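Uncharacterized protein (Trypanosoma congolense, PDB 4E40) serves as the trypanosome's haptoglobin-hemoglobin receptor, an elongated helical bundle at the cell surface that probably takes up haptoglobin-hemoglobin as a nutrient source. Local coordinates at residues Lys52-Ile56 with Leu223-Glu227; Ala70-Ser75 with Val87-Ala91; Lys111-Ile115 with Arg215-Leu219. One frame throughout, in Å; residues are numbered along the deposited sequence.

How the contacts relate
All three contacts lie in one elongated helical bundle and join, two at a time, the same three helices: 28-73, 82-147 and 192-246. Contact 1 pairs the first with the third, contact 2 the first with the second, contact 3 the second with the third. Along the chain, 52-56 comes first and 223-227 last; contact 2 closes before contact 3 opens. Contacts 1 and 3 have centres about 14 Å apart; contact 1 contains Lys52 and contact 3 touches Arg42, both of a heme b site with no heme bound here. Contact 2 stands toward one end, its centre about 26 Å from contact 1's and 38 Å from contact 3's. This part of the receptor is thus packed at several levels along its length.

Contact 1. Residues Lys52-Ile56 with Leu223-Glu227; sequences KSEDI and LEKAE. Unlike the reference sequence in segment 52-56: Asp55 (reference Glu).
Between Lys52-Ile56 and Leu223-Glu227 the apolar packing is centred on the CD2 methyl of Leu223. That methyl meets three side chains of the facing helix: CB of Ser53 lies 3.9 Å from Leu223 CD2, and CG of Lys52 and CD1 of Ile56 are only slightly farther from it. Ile56 uses both of its branches. Its CG1 arm runs beside the backbone N (chi1 -76°) and carries CD1 forward to Leu223 and to the aliphatic part of Glu227, where Ile56 CD1 and Glu227 CG are 4.1 Å apart. Its other branch, CG2, lies 4.2 Å from Ala226 CB. The Leu223 and Ile56 side chains meet at a slant rather than lying alongside each other.

The polar interaction across the contact is a salt bridge, with Lys52 NZ 3.2 Å from Glu227 OE2. Lys52 holds CG opposite its backbone N (chi1 -179°); the extended chain passes Leu223, with CG against CD2, and ends at Glu227, whose side chain it crosses at about a right angle. Glu227 OE2 is as near to Lys52 CE as to NZ, so this is a salt bridge without a clear hydrogen bond. Lys52 and Glu227 are partly exposed, and the ion pair borders the buried apolar contacts. Lys52 takes part in a heme b binding site seen in another structure of this protein; with no heme bound here, the ion pair gives its ammonium a partner.

Ser53 directs OG to the carbonyl oxygen of Arg50 in its own helix, leaving CB to Leu223. The local axes run nearly parallel, at 19° and 10.5 Å. Helix 82-147 completes the packing as the third member of the bundle: Val108 touches Ser53, Val101 touches Ile56, and Glu104 touches Ala226.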
# COMPACT_ATOMS: atom_id res chain seq x y z
N LYS A 52 -15.36 7.24 -9.30
CA LYS A 52 -15.31 8.72 -9.49
C LYS A 52 -14.69 9.03 -10.87
O LYS A 52 -15.22 9.90 -11.63
CB LYS A 52 -14.53 9.39 -8.40
CG LYS A 52 -14.43 10.90 -8.49
CD LYS A 52 -14.01 11.46 -7.12
CE LYS A 52 -13.34 12.85 -7.22
NZ LYS A 52 -12.74 13.32 -5.92
N SER A 53 -13.60 8.33 -11.18
CA SER A 53 -12.93 8.60 -12.49
C SER A 53 -13.87 8.20 -13.65
O SER A 53 -13.85 8.84 -14.72
CB SER A 53 -11.57 7.87 -12.55
OG SER A 53 -11.75 6.49 -12.81
N GLU A 54 -14.66 7.11 -13.48
CA GLU A 54 -15.54 6.68 -14.50
C GLU A 54 -16.69 7.68 -14.71
O GLU A 54 -17.10 7.90 -15.85
CB GLU A 54 -16.14 5.34 -14.08
CG GLU A 54 -15.12 4.21 -14.19
CD GLU A 54 -15.73 2.82 -13.81
OE1 GLU A 54 -16.92 2.72 -13.43
OE2 GLU A 54 -15.06 1.81 -13.95
N ASP A 55 -17.15 8.29 -13.60
CA ASP A 55 -18.21 9.28 -13.66
C ASP A 55 -17.69 10.49 -14.43
O ASP A 55 -18.39 11.01 -15.29
CB ASP A 55 -18.65 9.75 -12.27
CG ASP A 55 -19.88 10.66 -12.30
OD1 ASP A 55 -20.92 10.25 -12.87
OD2 ASP A 55 -19.84 11.78 -11.76
N ILE A 56 -16.46 10.88 -14.11
CA ILE A 56 -15.82 12.03 -14.81
C ILE A 56 -15.76 11.78 -16.32
O ILE A 56 -16.10 12.67 -17.10
CB ILE A 56 -14.39 12.27 -14.23
CG1 ILE A 56 -14.60 12.94 -12.88
CG2 ILE A 56 -13.60 13.19 -15.17
CD1 ILE A 56 -13.31 12.95 -12.09
N LEU A 223 -6.85 12.47 -10.38
CA LEU A 223 -8.25 12.75 -10.29
C LEU A 223 -8.39 14.27 -10.30
O LEU A 223 -9.30 14.74 -10.95
CB LEU A 223 -8.94 12.22 -9.02
CG LEU A 223 -9.55 10.83 -9.04
CD1 LEU A 223 -9.93 10.33 -7.66
CD2 LEU A 223 -10.72 10.69 -10.01
N GLU A 224 -7.52 15.00 -9.56
CA GLU A 224 -7.60 16.50 -9.53
C GLU A 224 -7.47 17.05 -10.97
O GLU A 224 -8.26 17.94 -11.35
CB GLU A 224 -6.53 17.16 -8.60
CG GLU A 224 -6.74 16.91 -7.09
CD GLU A 224 -5.43 16.93 -6.26
OE1 GLU A 224 -4.35 17.36 -6.77
OE2 GLU A 224 -5.46 16.45 -5.09
N LYS A 225 -6.49 16.57 -11.71
CA LYS A 225 -6.23 17.06 -13.08
C LYS A 225 -7.46 16.69 -13.93
O LYS A 225 -7.90 17.50 -14.77
CB LYS A 225 -4.92 16.54 -13.64
CG LYS A 225 -3.65 17.00 -12.84
CD LYS A 225 -2.37 16.55 -13.60
CE LYS A 225 -1.06 16.81 -12.86
NZ LYS A 225 -0.58 18.19 -13.15
N ALA A 226 -7.98 15.47 -13.74
CA ALA A 226 -9.17 15.08 -14.55
C ALA A 226 -10.34 15.99 -14.27
O ALA A 226 -11.05 16.36 -15.18
CB ALA A 226 -9.49 13.58 -14.23
N GLU A 227 -10.50 16.37 -12.98
CA GLU A 227 -11.54 17.31 -12.58
C GLU A 227 -11.40 18.67 -13.23
O GLU A 227 -12.39 19.23 -13.73
CB GLU A 227 -11.38 17.53 -11.08
CG GLU A 227 -11.80 16.31 -10.28
CD GLU A 227 -11.21 16.27 -8.85
OE1 GLU A 227 -10.50 17.21 -8.40
OE2 GLU A 227 -11.44 15.22 -8.19

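Contact 2. Residues Ala70-Ser75 with Val87-Ala91; sequences AVDRVS and VRKAA. Unlike the reference sequence in segment 70-75: Asp72 (reference Asn).
Arg88 NE is bridged by water 1 to the carbonyl oxygen of Val71: the water accepts from Arg88 NE at 2.8 Å, in the plane of the guanidinium, and donates to Val71 O. This polar link lies in an alpha-helical hairpin, where helix 28-73 ends and the chain turns back into helix 82-147. The extended Arg88 chain, from CG to NE, carries the guanidinium to the turn, where its NH1 and NH2 donate to the carbonyl oxygens of Leu77 and Asp78. One arginine thereby links the second helix to both the end of the first and the connection between them.

Beneath this, CG1 of Val87 makes most of the apolar contacts. It is 4.0 Å from Val74 CG2 and also touches Ala70 CB and Val71 CG2. With CG1 anti to the backbone N (chi1 171°), Val71 sets CG2 beside that N, tight against Ala91 CB at 3.3 Å. Ser244 of helix 192-246 donates to the carbonyl oxygen of Ala70, and Glu243 of that helix touches Val87. At the helix end, Asp72 O accepts twice from Ser75, from N and from OG, the hydroxyl lying 3.0 Å from Asp72 O in the carbonyl plane.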
# COMPACT_ATOMS: atom_id res chain seq x y z
N ALA A 70 -24.00 20.86 -31.35
CA ALA A 70 -24.06 22.33 -31.56
C ALA A 70 -23.32 22.76 -32.83
O ALA A 70 -23.86 23.54 -33.64
CB ALA A 70 -23.61 23.10 -30.31
N VAL A 71 -22.16 22.17 -33.09
CA VAL A 71 -21.42 22.40 -34.32
C VAL A 71 -22.26 21.93 -35.52
O VAL A 71 -22.34 22.65 -36.51
CB VAL A 71 -20.11 21.64 -34.35
CG1 VAL A 71 -19.47 21.74 -35.74
CG2 VAL A 71 -19.16 22.22 -33.27
N ASP A 72 -22.84 20.72 -35.42
CA ASP A 72 -23.64 20.25 -36.58
C ASP A 72 -24.79 21.26 -36.83
O ASP A 72 -25.13 21.58 -38.02
CB ASP A 72 -24.16 18.83 -36.33
CG ASP A 72 -25.04 18.32 -37.51
OD1 ASP A 72 -24.45 17.91 -38.54
OD2 ASP A 72 -26.32 18.40 -37.47
N ARG A 73 -25.43 21.76 -35.76
CA ARG A 73 -26.59 22.71 -35.95
C ARG A 73 -26.23 23.94 -36.75
O ARG A 73 -27.07 24.51 -37.46
CB ARG A 73 -27.18 23.17 -34.60
CG ARG A 73 -28.06 22.15 -33.91
CD ARG A 73 -29.01 21.49 -34.88
NE ARG A 73 -30.32 22.14 -35.00
CZ ARG A 73 -31.46 21.65 -34.51
NH1 ARG A 73 -31.47 20.49 -33.85
NH2 ARG A 73 -32.61 22.31 -34.70
N VAL A 74 -24.96 24.35 -36.67
CA VAL A 74 -24.50 25.56 -37.38
C VAL A 74 -23.70 25.24 -38.63
O VAL A 74 -23.02 26.12 -39.20
CB VAL A 74 -23.73 26.57 -36.44
CG1 VAL A 74 -24.62 27.11 -35.32
CG2 VAL A 74 -22.41 26.01 -35.95
N SER A 75 -23.79 24.00 -39.12
CA SER A 75 -22.95 23.59 -40.22
C SER A 75 -23.28 24.39 -41.49
O SER A 75 -22.44 24.48 -42.38
CB SER A 75 -23.04 22.08 -40.47
OG SER A 75 -24.36 21.74 -40.91
N VAL A 87 -19.04 28.96 -31.69
CA VAL A 87 -19.48 27.58 -31.44
C VAL A 87 -18.40 26.54 -31.83
O VAL A 87 -18.10 25.64 -31.06
CB VAL A 87 -20.77 27.27 -32.26
CG1 VAL A 87 -21.14 25.78 -32.16
CG2 VAL A 87 -21.88 28.15 -31.72
N ARG A 88 -17.83 26.71 -33.02
CA ARG A 88 -16.84 25.76 -33.53
C ARG A 88 -15.59 25.80 -32.65
O ARG A 88 -15.02 24.75 -32.34
CB ARG A 88 -16.46 26.08 -34.99
CG ARG A 88 -17.65 25.77 -35.95
CD ARG A 88 -17.56 26.67 -37.18
NE ARG A 88 -18.78 26.45 -37.96
CZ ARG A 88 -19.28 27.27 -38.88
NH1 ARG A 88 -20.39 26.91 -39.50
NH2 ARG A 88 -18.69 28.44 -39.19
N LYS A 89 -15.20 27.00 -32.23
CA LYS A 89 -13.99 27.07 -31.39
C LYS A 89 -14.20 26.45 -30.03
O LYS A 89 -13.30 25.74 -29.52
CB LYS A 89 -13.54 28.51 -31.21
CG LYS A 89 -12.95 29.12 -32.48
CD LYS A 89 -12.59 30.57 -32.23
CE LYS A 89 -12.52 31.31 -33.54
NZ LYS A 89 -12.36 32.79 -33.36
N ALA A 90 -15.35 26.75 -29.42
CA ALA A 90 -15.66 26.18 -28.11
C ALA A 90 -15.75 24.66 -28.17
O ALA A 90 -15.29 23.95 -27.29
CB ALA A 90 -16.96 26.76 -27.57
N ALA A 91 -16.42 24.15 -29.20
CA ALA A 91 -16.49 22.68 -29.31
C ALA A 91 -15.13 22.01 -29.51
O ALA A 91 -14.88 20.92 -28.99
CB ALA A 91 -17.43 22.32 -30.49
O HOH W 1 -20.49 24.18 -37.99

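Contact 3. Residues Lys111-Ile115 with Arg215-Leu219; sequences KVNEI and RAEEL. Unlike the reference sequence in segment 111-115: Val112 (reference Ala).
Lys111 NZ donates to Glu218 OE1 across the helices, in a salt bridge of 2.8 Å. The same Glu218 is gripped within its own helix by Arg215, side-on and with two nitrogens: NE meets Glu218 OE1 in a nearly straight bond (N-H...O 176°), and Arg215 NH1 meets Glu218 OE2 at 2.8 Å. Both bonds use the syn side of the carboxylate, tilted out of its plane but close to that of the guanidinium, while the lysine comes from above the carboxylate plane, on the face opposite Arg215 NE. Arg215, bent at chi2 and chi3, turns the edge of its guanidinium to that carboxylate. Its CD lies 3.2 Å from Glu114 OE1; the Glu114 carboxylate and Arg215 guanidinium planes are nearly perpendicular (88°), and their charged atoms stay beyond salt-bridge range.

Beneath the charges, Lys111 CB packs on Leu219 CB at 3.7 Å. Leu219 CD1 reaches Val112 CG2 and Ile115 CD1, which also touches Ala216. The helices run antiparallel, local axes 9.2 Å apart at 162°. Arg42 of helix 28-73, part of a heme b site seen in another structure, touches Ala216. Two cations meeting on OE1 from opposite faces should favour the ionised form of Glu218.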
# COMPACT_ATOMS: atom_id res chain seq x y z
N LYS A 111 -3.14 3.51 -11.38
CA LYS A 111 -2.80 3.55 -9.94
C LYS A 111 -3.68 2.65 -9.15
O LYS A 111 -3.22 2.06 -8.12
CB LYS A 111 -2.87 5.00 -9.36
CG LYS A 111 -1.95 5.95 -10.07
CD LYS A 111 -0.48 5.63 -10.06
CE LYS A 111 0.17 6.41 -11.19
NZ LYS A 111 1.63 6.50 -11.00
N VAL A 112 -4.96 2.60 -9.49
CA VAL A 112 -5.87 1.68 -8.82
C VAL A 112 -5.32 0.24 -8.98
O VAL A 112 -5.25 -0.51 -8.02
CB VAL A 112 -7.25 1.71 -9.42
CG1 VAL A 112 -8.12 0.49 -9.05
CG2 VAL A 112 -7.96 3.04 -9.02
N ASN A 113 -4.96 -0.12 -10.21
CA ASN A 113 -4.42 -1.49 -10.42
C ASN A 113 -3.12 -1.72 -9.69
O ASN A 113 -2.93 -2.85 -9.12
CB ASN A 113 -4.30 -1.76 -11.94
CG ASN A 113 -5.67 -1.99 -12.59
OD1 ASN A 113 -6.60 -2.44 -11.94
ND2 ASN A 113 -5.79 -1.67 -13.84
N GLU A 114 -2.26 -0.70 -9.61
CA GLU A 114 -1.01 -0.83 -8.87
C GLU A 114 -1.31 -1.05 -7.39
O GLU A 114 -0.64 -1.91 -6.76
CB GLU A 114 -0.10 0.38 -9.05
CG GLU A 114 0.45 0.32 -10.50
CD GLU A 114 1.25 1.54 -10.95
OE1 GLU A 114 1.21 2.58 -10.30
OE2 GLU A 114 1.88 1.46 -12.05
N ILE A 115 -2.26 -0.32 -6.84
CA ILE A 115 -2.59 -0.50 -5.41
C ILE A 115 -3.14 -1.90 -5.13
O ILE A 115 -2.82 -2.51 -4.08
CB ILE A 115 -3.60 0.59 -4.96
CG1 ILE A 115 -2.83 1.93 -4.88
CG2 ILE A 115 -4.25 0.24 -3.61
CD1 ILE A 115 -3.76 3.15 -4.79
N ARG A 215 1.51 5.57 -4.53
CA ARG A 215 0.54 5.46 -5.69
C ARG A 215 -0.80 6.15 -5.37
O ARG A 215 -1.49 6.68 -6.26
CB ARG A 215 0.28 3.97 -6.10
CG ARG A 215 1.49 3.06 -6.32
CD ARG A 215 2.46 3.32 -7.44
NE ARG A 215 3.32 4.50 -7.27
CZ ARG A 215 4.48 4.57 -6.62
NH1 ARG A 215 5.13 5.72 -6.61
NH2 ARG A 215 5.01 3.51 -5.99
N ALA A 216 -1.26 6.11 -4.13
CA ALA A 216 -2.53 6.68 -3.75
C ALA A 216 -2.45 8.21 -3.89
O ALA A 216 -3.46 8.81 -4.25
CB ALA A 216 -2.87 6.28 -2.33
N GLU A 217 -1.29 8.80 -3.58
CA GLU A 217 -1.12 10.29 -3.72
C GLU A 217 -1.16 10.60 -5.22
O GLU A 217 -1.81 11.59 -5.64
CB GLU A 217 0.23 10.78 -3.11
CG GLU A 217 0.23 10.76 -1.58
CD GLU A 217 1.54 11.30 -0.97
OE1 GLU A 217 2.63 11.04 -1.54
OE2 GLU A 217 1.50 11.94 0.12
N GLU A 218 -0.47 9.78 -6.01
CA GLU A 218 -0.47 9.95 -7.49
C GLU A 218 -1.87 9.81 -8.09
O GLU A 218 -2.27 10.57 -9.02
CB GLU A 218 0.53 9.01 -8.16
CG GLU A 218 2.00 9.29 -7.82
CD GLU A 218 2.90 8.07 -7.92
OE1 GLU A 218 2.41 6.99 -8.33
OE2 GLU A 218 4.09 8.18 -7.55
N LEU A 219 -2.64 8.87 -7.57
CA LEU A 219 -4.04 8.71 -7.97
C LEU A 219 -4.86 9.98 -7.74
O LEU A 219 -5.61 10.46 -8.62
CB LEU A 219 -4.65 7.49 -7.24
CG LEU A 219 -6.02 7.00 -7.72
CD1 LEU A 219 -6.15 5.61 -7.11
CD2 LEU A 219 -7.21 7.88 -7.34